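Iron-sulfur cluster assembly scaffold protein IscU (Streptococcus pyogenes, PDB 1SU0) probably serves as a scaffold on which iron-sulfur clusters are built with IscS and then handed to other proteins, and binds a zinc ion. Local coordinates at residues A91-E96 and P104-L109; D53-I58 and D77-K82; C40-S45 and I125-L130. All blocks are in the same frame, centred on the assembly; numbering follows the deposited sequence.

Contact 1: residues A91-E96 and P104-L109; sequences ADIFSE and PAQKEL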
loop_
_atom_site.group_PDB
_atom_site.type_symbol
_atom_site.label_atom_id
_atom_site.label_comp_id
_atom_site.label_asym_id
_atom_site.label_seq_id
_atom_site.Cartn_x
_atom_site.Cartn_y
_atom_site.Cartn_z
ATOM N N ALA A 91 6.010 3.033 -5.531
ATOM C CA ALA A 91 5.463 1.749 -5.894
ATOM C C ALA A 91 6.554 0.866 -6.444
ATOM O O ALA A 91 6.689 -0.287 -6.055
ATOM C CB ALA A 91 4.342 1.931 -6.912
ATOM N N ASP A 92 7.354 1.420 -7.335
ATOM C CA ASP A 92 8.491 0.702 -7.860
ATOM C C ASP A 92 9.470 0.346 -6.749
ATOM O O ASP A 92 9.974 -0.757 -6.726
ATOM C CB ASP A 92 9.177 1.525 -8.970
ATOM C CG ASP A 92 8.410 1.468 -10.303
ATOM O OD1 ASP A 92 8.987 1.939 -11.297
ATOM O OD2 ASP A 92 7.254 0.976 -10.476
ATOM N N ILE A 93 9.715 1.277 -5.828
ATOM C CA ILE A 93 10.620 1.048 -4.695
ATOM C C ILE A 93 10.138 -0.081 -3.792
ATOM O O ILE A 93 10.915 -0.925 -3.356
ATOM C CB ILE A 93 10.834 2.353 -3.860
ATOM C CG1 ILE A 93 11.753 3.334 -4.616
ATOM C CG2 ILE A 93 11.461 2.061 -2.502
ATOM C CD1 ILE A 93 11.572 4.796 -4.197
ATOM N N PHE A 94 8.850 -0.091 -3.525
ATOM C CA PHE A 94 8.261 -1.100 -2.673
ATOM C C PHE A 94 8.350 -2.488 -3.315
ATOM O O PHE A 94 8.850 -3.453 -2.735
ATOM C CB PHE A 94 6.796 -0.762 -2.422
ATOM C CG PHE A 94 6.138 -1.712 -1.479
ATOM C CD1 PHE A 94 6.122 -1.450 -0.130
ATOM C CD2 PHE A 94 5.587 -2.890 -1.937
ATOM C CE1 PHE A 94 5.550 -2.335 0.739
ATOM C CE2 PHE A 94 5.022 -3.766 -1.083
ATOM C CZ PHE A 94 4.998 -3.496 0.256
ATOM N N SER A 95 7.832 -2.553 -4.526
ATOM C CA SER A 95 7.873 -3.730 -5.364
ATOM C C SER A 95 9.272 -4.339 -5.447
ATOM O O SER A 95 9.412 -5.554 -5.354
ATOM C CB SER A 95 7.389 -3.350 -6.760
ATOM O OG SER A 95 6.919 -4.488 -7.422
ATOM N N GLU A 96 10.300 -3.504 -5.581
ATOM C CA GLU A 96 11.682 -3.983 -5.618
ATOM C C GLU A 96 12.196 -4.418 -4.273
ATOM O O GLU A 96 13.042 -5.294 -4.190
ATOM C CB GLU A 96 12.625 -2.884 -6.072
ATOM C CG GLU A 96 12.638 -2.603 -7.548
ATOM C CD GLU A 96 13.263 -1.260 -7.820
ATOM O OE1 GLU A 96 12.917 -0.698 -8.879
ATOM O OE2 GLU A 96 14.080 -0.764 -6.973
ATOM N N PRO A 104 18.537 2.539 -0.207
ATOM C CA PRO A 104 18.314 3.584 0.807
ATOM C C PRO A 104 16.997 4.309 0.667
ATOM O O PRO A 104 16.507 4.868 1.622
ATOM C CB PRO A 104 19.443 4.579 0.531
ATOM C CG PRO A 104 20.505 3.772 -0.076
ATOM C CD PRO A 104 19.800 2.767 -0.932
ATOM N N ALA A 105 16.458 4.317 -0.535
ATOM C CA ALA A 105 15.194 4.961 -0.831
ATOM C C ALA A 105 13.965 4.300 -0.153
ATOM O O ALA A 105 12.872 4.850 -0.164
ATOM C CB ALA A 105 15.007 4.966 -2.323
ATOM N N GLN A 106 14.149 3.116 0.419
ATOM C CA GLN A 106 13.075 2.422 1.101
ATOM C C GLN A 106 12.631 3.198 2.326
ATOM O O GLN A 106 11.533 3.000 2.826
ATOM C CB GLN A 106 13.511 1.023 1.473
ATOM C CG GLN A 106 13.559 0.115 0.293
ATOM C CD GLN A 106 14.330 -1.156 0.556
ATOM O OE1 GLN A 106 14.610 -1.487 1.719
ATOM N NE2 GLN A 106 14.679 -1.881 -0.519
ATOM N N LYS A 107 13.491 4.086 2.800
ATOM C CA LYS A 107 13.150 5.034 3.846
ATOM C C LYS A 107 11.946 5.893 3.504
ATOM O O LYS A 107 11.213 6.275 4.400
ATOM C CB LYS A 107 14.332 5.948 4.119
ATOM C CG LYS A 107 15.430 5.294 4.960
ATOM C CD LYS A 107 16.742 6.053 4.887
ATOM C CE LYS A 107 16.566 7.541 5.199
ATOM N NZ LYS A 107 17.865 8.312 5.029
ATOM N N GLU A 108 11.753 6.199 2.218
ATOM C CA GLU A 108 10.656 7.063 1.750
ATOM C C GLU A 108 9.306 6.369 1.747
ATOM O O GLU A 108 8.295 6.961 1.401
ATOM C CB GLU A 108 10.939 7.539 0.326
ATOM C CG GLU A 108 12.235 8.308 0.173
ATOM C CD GLU A 108 12.305 9.458 1.140
ATOM O OE1 GLU A 108 11.325 10.239 1.154
ATOM O OE2 GLU A 108 13.309 9.560 1.899
ATOM N N LEU A 109 9.317 5.092 2.089
ATOM C CA LEU A 109 8.135 4.249 2.134
ATOM C C LEU A 109 7.475 4.353 3.494
ATOM O O LEU A 109 6.351 3.895 3.663
ATOM C CB LEU A 109 8.569 2.804 1.942
ATOM C CG LEU A 109 8.431 2.054 0.627
ATOM C CD1 LEU A 109 8.285 2.956 -0.530
ATOM C CD2 LEU A 109 9.578 1.037 0.443
HETATM O O HOH W 1 13.720 -0.858 -3.048
#

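Contact 2: residues D53-I58 and D77-K82; sequences DKIEDI and DAVIGK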
loop_
_atom_site.group_PDB
_atom_site.type_symbol
_atom_site.label_atom_id
_atom_site.label_comp_id
_atom_site.label_asym_id
_atom_site.label_seq_id
_atom_site.Cartn_x
_atom_site.Cartn_y
_atom_site.Cartn_z
ATOM N N ASP A 53 -1.990 17.802 -9.629
ATOM C CA ASP A 53 -1.353 16.552 -10.023
ATOM C C ASP A 53 -1.113 15.675 -8.775
ATOM O O ASP A 53 -0.907 14.468 -8.885
ATOM C CB ASP A 53 -0.029 16.853 -10.752
ATOM C CG ASP A 53 0.406 15.725 -11.673
ATOM O OD1 ASP A 53 1.626 15.461 -11.746
ATOM O OD2 ASP A 53 -0.396 15.048 -12.359
ATOM N N LYS A 54 -1.147 16.297 -7.597
ATOM C CA LYS A 54 -0.931 15.606 -6.333
ATOM C C LYS A 54 -2.159 14.823 -5.864
ATOM O O LYS A 54 -3.238 14.921 -6.446
ATOM C CB LYS A 54 -0.515 16.612 -5.250
ATOM C CG LYS A 54 -1.671 17.368 -4.576
ATOM C CD LYS A 54 -1.334 17.719 -3.131
ATOM C CE LYS A 54 -2.421 18.564 -2.482
ATOM N NZ LYS A 54 -2.386 19.991 -2.950
ATOM N N ILE A 55 -1.972 14.052 -4.796
ATOM C CA ILE A 55 -3.049 13.281 -4.182
ATOM C C ILE A 55 -3.592 14.073 -2.981
ATOM O O ILE A 55 -2.955 14.155 -1.934
ATOM C CB ILE A 55 -2.548 11.860 -3.786
ATOM C CG1 ILE A 55 -2.284 11.026 -5.045
ATOM C CG2 ILE A 55 -3.552 11.141 -2.888
ATOM C CD1 ILE A 55 -1.383 9.823 -4.829
ATOM N N GLU A 56 -4.755 14.697 -3.172
ATOM C CA GLU A 56 -5.466 15.402 -2.102
ATOM C C GLU A 56 -5.751 14.431 -0.958
ATOM O O GLU A 56 -5.319 14.649 0.173
ATOM C CB GLU A 56 -6.786 16.000 -2.637
ATOM C CG GLU A 56 -7.145 17.402 -2.130
ATOM C CD GLU A 56 -7.835 17.424 -0.771
ATOM O OE1 GLU A 56 -8.344 16.368 -0.317
ATOM O OE2 GLU A 56 -7.884 18.521 -0.160
ATOM N N ASP A 57 -6.473 13.358 -1.269
ATOM C CA ASP A 57 -6.847 12.359 -0.268
ATOM C C ASP A 57 -6.988 10.947 -0.863
ATOM O O ASP A 57 -7.097 10.776 -2.083
ATOM C CB ASP A 57 -8.144 12.781 0.456
ATOM C CG ASP A 57 -8.242 12.219 1.884
ATOM O OD1 ASP A 57 -9.379 12.011 2.367
ATOM O OD2 ASP A 57 -7.246 11.949 2.598
ATOM N N ILE A 58 -6.980 9.952 0.026
ATOM C CA ILE A 58 -7.021 8.535 -0.343
ATOM C C ILE A 58 -7.689 7.688 0.745
ATOM O O ILE A 58 -7.601 8.002 1.936
ATOM C CB ILE A 58 -5.586 8.027 -0.623
ATOM C CG1 ILE A 58 -5.598 6.633 -1.231
ATOM C CG2 ILE A 58 -4.693 8.094 0.643
ATOM C CD1 ILE A 58 -4.265 6.276 -1.864
ATOM N N ASP A 77 -0.441 5.975 3.737
ATOM C CA ASP A 77 0.363 6.913 4.469
ATOM C C ASP A 77 1.496 7.419 3.571
ATOM O O ASP A 77 1.853 8.600 3.614
ATOM C CB ASP A 77 0.989 6.246 5.692
ATOM C CG ASP A 77 0.045 6.116 6.870
ATOM O OD1 ASP A 77 -1.112 6.571 6.833
ATOM O OD2 ASP A 77 0.422 5.555 7.913
ATOM N N ALA A 78 2.064 6.514 2.775
ATOM C CA ALA A 78 3.287 6.793 2.014
ATOM C C ALA A 78 3.074 7.662 0.793
ATOM O O ALA A 78 4.021 8.278 0.310
ATOM C CB ALA A 78 3.954 5.484 1.566
ATOM N N VAL A 79 1.858 7.684 0.274
ATOM C CA VAL A 79 1.598 8.292 -1.023
ATOM C C VAL A 79 0.759 9.567 -0.945
ATOM O O VAL A 79 0.669 10.318 -1.920
ATOM C CB VAL A 79 0.914 7.285 -1.983
ATOM C CG1 VAL A 79 1.761 6.026 -2.115
ATOM C CG2 VAL A 79 -0.498 6.964 -1.545
ATOM N N ILE A 80 0.146 9.796 0.212
ATOM C CA ILE A 80 -0.803 10.878 0.366
ATOM C C ILE A 80 -0.076 12.190 0.094
ATOM O O ILE A 80 0.891 12.549 0.776
ATOM C CB ILE A 80 -1.504 10.817 1.775
ATOM C CG1 ILE A 80 -2.824 11.604 1.788
ATOM C CG2 ILE A 80 -0.582 11.262 2.899
ATOM C CD1 ILE A 80 -2.754 12.972 1.207
ATOM N N GLY A 81 -0.538 12.866 -0.954
ATOM C CA GLY A 81 -0.049 14.173 -1.337
ATOM C C GLY A 81 1.222 14.120 -2.132
ATOM O O GLY A 81 2.079 14.985 -1.928
ATOM N N LYS A 82 1.345 13.160 -3.059
ATOM C CA LYS A 82 2.618 12.970 -3.769
ATOM C C LYS A 82 2.600 13.407 -5.234
ATOM O O LYS A 82 2.993 14.540 -5.518
ATOM C CB LYS A 82 3.116 11.527 -3.623
ATOM C CG LYS A 82 3.649 11.206 -2.228
ATOM C CD LYS A 82 5.012 11.835 -1.981
ATOM C CE LYS A 82 5.623 11.367 -0.680
ATOM N NZ LYS A 82 4.828 11.850 0.467
#

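Contact 3: residues C40-S45 and I125-L130; sequences CGDVIS and IKCSTL. With ZN (zinc ion), chain B.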
loop_
_atom_site.group_PDB
_atom_site.type_symbol
_atom_site.label_atom_id
_atom_site.label_comp_id
_atom_site.label_asym_id
_atom_site.label_seq_id
_atom_site.Cartn_x
_atom_site.Cartn_y
_atom_site.Cartn_z
ATOM N N CYS A 40 -4.669 -15.699 -2.603
ATOM C CA CYS A 40 -4.931 -15.668 -1.179
ATOM C C CYS A 40 -6.356 -15.263 -0.823
ATOM O O CYS A 40 -6.901 -15.718 0.182
ATOM C CB CYS A 40 -3.974 -14.676 -0.523
ATOM S SG CYS A 40 -3.974 -14.777 1.272
ATOM N N GLY A 41 -6.932 -14.375 -1.623
ATOM C CA GLY A 41 -8.299 -13.912 -1.435
ATOM C C GLY A 41 -8.366 -12.486 -0.912
ATOM O O GLY A 41 -9.286 -12.145 -0.170
ATOM N N ASP A 42 -7.407 -11.649 -1.300
ATOM C CA ASP A 42 -7.431 -10.256 -0.878
ATOM C C ASP A 42 -8.234 -9.450 -1.902
ATOM O O ASP A 42 -8.361 -9.865 -3.031
ATOM C CB ASP A 42 -6.011 -9.701 -0.689
ATOM C CG ASP A 42 -5.107 -10.644 0.109
ATOM O OD1 ASP A 42 -3.930 -10.816 -0.281
ATOM O OD2 ASP A 42 -5.486 -11.264 1.128
ATOM N N VAL A 43 -8.833 -8.343 -1.478
ATOM C CA VAL A 43 -9.552 -7.436 -2.373
ATOM C C VAL A 43 -9.464 -5.992 -1.845
ATOM O O VAL A 43 -9.389 -5.764 -0.635
ATOM C CB VAL A 43 -11.048 -7.809 -2.574
ATOM C CG1 VAL A 43 -11.237 -9.294 -2.840
ATOM C CG2 VAL A 43 -11.881 -7.399 -1.376
ATOM N N ILE A 44 -9.445 -5.018 -2.748
ATOM C CA ILE A 44 -9.412 -3.636 -2.317
ATOM C C ILE A 44 -10.116 -2.670 -3.262
ATOM O O ILE A 44 -10.006 -2.758 -4.462
ATOM C CB ILE A 44 -7.947 -3.189 -2.086
ATOM C CG1 ILE A 44 -7.921 -1.774 -1.499
ATOM C CG2 ILE A 44 -7.146 -3.310 -3.392
ATOM C CD1 ILE A 44 -6.597 -1.395 -0.920
ATOM N N SER A 45 -10.826 -1.735 -2.667
ATOM C CA SER A 45 -11.483 -0.672 -3.367
ATOM C C SER A 45 -10.735 0.527 -2.854
ATOM O O SER A 45 -10.780 0.822 -1.663
ATOM C CB SER A 45 -12.957 -0.630 -2.978
ATOM O OG SER A 45 -13.661 0.400 -3.630
ATOM N N ILE A 125 4.375 -11.799 -1.555
ATOM C CA ILE A 125 4.734 -10.689 -2.421
ATOM C C ILE A 125 3.478 -9.995 -2.949
ATOM O O ILE A 125 3.296 -8.779 -2.777
ATOM C CB ILE A 125 5.599 -11.162 -3.609
ATOM C CG1 ILE A 125 6.828 -11.975 -3.155
ATOM C CG2 ILE A 125 6.034 -9.966 -4.468
ATOM C CD1 ILE A 125 7.720 -11.283 -2.243
ATOM N N LYS A 126 2.597 -10.777 -3.568
ATOM C CA LYS A 126 1.384 -10.230 -4.174
ATOM C C LYS A 126 0.347 -9.771 -3.126
ATOM O O LYS A 126 -0.484 -8.910 -3.415
ATOM C CB LYS A 126 0.782 -11.231 -5.171
ATOM C CG LYS A 126 -0.185 -10.653 -6.220
ATOM C CD LYS A 126 0.530 -9.779 -7.273
ATOM C CE LYS A 126 0.560 -10.457 -8.647
ATOM N NZ LYS A 126 1.677 -11.453 -8.732
ATOM N N CYS A 127 0.399 -10.321 -1.916
ATOM C CA CYS A 127 -0.424 -9.801 -0.818
ATOM C C CYS A 127 -0.038 -8.321 -0.565
ATOM O O CYS A 127 -0.877 -7.409 -0.518
ATOM C CB CYS A 127 -0.235 -10.643 0.459
ATOM S SG CYS A 127 -0.684 -12.421 0.306
ATOM N N SER A 128 1.261 -8.098 -0.468
ATOM C CA SER A 128 1.804 -6.789 -0.164
ATOM C C SER A 128 1.690 -5.761 -1.317
ATOM O O SER A 128 1.459 -4.589 -1.082
ATOM C CB SER A 128 3.247 -6.977 0.260
ATOM O OG SER A 128 4.029 -7.395 -0.837
ATOM N N THR A 129 1.782 -6.200 -2.563
ATOM C CA THR A 129 1.768 -5.257 -3.691
ATOM C C THR A 129 0.371 -4.841 -4.147
ATOM O O THR A 129 0.233 -3.823 -4.813
ATOM C CB THR A 129 2.539 -5.802 -4.874
ATOM O OG1 THR A 129 1.955 -7.031 -5.287
ATOM C CG2 THR A 129 3.977 -6.153 -4.487
ATOM N N LEU A 130 -0.654 -5.586 -3.762
ATOM C CA LEU A 130 -2.017 -5.325 -4.214
ATOM C C LEU A 130 -2.428 -3.860 -4.128
ATOM O O LEU A 130 -2.914 -3.279 -5.097
ATOM C CB LEU A 130 -3.018 -6.201 -3.430
ATOM C CG LEU A 130 -4.525 -6.127 -3.774
ATOM C CD1 LEU A 130 -4.831 -6.121 -5.245
ATOM C CD2 LEU A 130 -5.252 -7.289 -3.125
HETATM ZN ZN ZN B . -2.743 -12.309 1.187
#

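Contact 1: residues A91-E96 and P104-L109
The branched methyl CG2 of Ile93 packs 3.6 Å from CD2 of Leu109, and the neighbouring methyl CD1 of Leu109 lies almost as close, so the Ile93 branch meets the fork of the leucine. The two side chains meet at a slant. The other arm of Ile93 points elsewhere: its tip, CD1, rests 3.9 Å from CB of Ala105. CG1 is anti to the carbonyl carbon (chi1 -74°) and CG2 anti to the backbone nitrogen, so CG2 meets Leu109 and the backbone of Ala105 and Gln106, while CD1 reaches the methyl of Ala105. The small alanine suits a place where the backbones come close, CA of Ile93 being 6.4 Å from CA of Gln106, while the larger leucine reaches on to the helix backbone, bringing CD2 to 4.0 Å from CA of Phe94. The phenylalanine ring turns its edge to Leu109, CG of which lies near the ring plane, 4.3 Å from CD1 of Phe94.

Polar contact between the segments runs through a water. It donates to Ile93 O at 2.8 Å and accepts from Gln106 NE2 at 2.9 Å, an amide that also binds Gln101 O. The extended glutamine chain brings that amide to the water, while its CG lies beside Ile93 CG2.

Farther out, Leu90 and Met97 of helix 84-97 also pack on Leu109, and Trp132 of helix 122-139 stacks with the Phe94 ring. The 3-10 segment 104-109 is thus held against helix 84-97. With no direct hydrogen bond between the two segments, their fit depends on the shapes of apolar groups, supplemented by one water.

Contact 2: residues D53-I58 and D77-K82
Ile80 holds CG1 anti to its backbone nitrogen (chi1 -160°) and then bends at chi2 (-48°), carrying CD1 over the backbone at Ile55 and Glu56, 3.2 Å from Glu56 O. Ile58 likewise has CG1 anti to the nitrogen, which sends CD1 to CG2 of Val79 at 3.8 Å. These groups meet where helix 66-79 ends in a type II beta turn, Val79 to Lys82, beside a classic beta bulge in which Glu56 and Asp57 both face Lys49.

Branched apolar residues fill the join. The Ile58 side chain lies roughly perpendicular to that of Val79 but antiparallel to that of Ile80, with CG2 of Ile58 4.1 Å from CG1 of Ile80. Ile55 points toward the turn, its CD1 3.6 Å from Val79 O. Val79 also packs against Trp132 and Leu135 of helix 122-139, which ties the join to the core.

At the solvent edge, the aliphatic part of Lys54 runs past the turn, and its ammonium group forms a salt bridge with Asp51. Gly81 occupies the third turn position with a positive phi (82°), a conformation glycine adopts readily; its CA lies 3.0 Å from Ile55 O in a CA-H...O contact.

Contact 3: residues C40-S45 and I125-L130
Metal coordination joins Asp42 and Cys127 through one zinc ion. Cys127 SG binds it at 2.2 Å and Asp42 OD1 at 2.4 Å, and Cys65 adds another sulfur. The aspartate is turned so that OD1 leads and OD2 stays farther back, 2.9 Å from the zinc. Cys40 also belongs to the site, but its SG lies at a long 2.8 Å from the zinc, well beyond the Cys127 distance. Cysteine sulfur suits a site of this kind, since it can hold zinc here and, in the working scaffold, probably iron of a nascent cluster.

Apolar packing backs the metal site. CD2 of Leu130 touches CB of Asp42 at 3.5 Å, lying behind the metal-binding carboxylate. The leucine has CG anti to its backbone nitrogen (chi1 -178°), which directs the fork toward the strand; CG then sits 3.9 Å from CG2 of Ile44, and the two side chains run antiparallel.

Beyond the two segments, Leu35 of strand 33-36 packs on Leu130, Ser72 of helix 66-79 touches Ile44, and Ser68 of that helix bonds Cys127 O. The site therefore lies where the loop leading into strand 43-50, the start of helix 66-79 and the early turns of helix 122-139 converge.

Overall arrangement
The three contacts lie within one NifU-like domain, in which helices pack against a three-stranded antiparallel sheet. Contact 3 joins segments 80 residues apart, and contacts 2 and then 1 both fall within that span, one after the other. Contacts 2 and 3 reach the adjacent strands 55-63 and 43-50, yet their centres are about 20 Å apart, on opposite sides of the chain's centre. Contact 1 touches both: Leu109 O meets Ala78 CB, and the Phe94 ring packs on Ser128 and Thr129. Contact 1 thus bridges the other two, with the Phe94 side chain about 12 Å from the zinc.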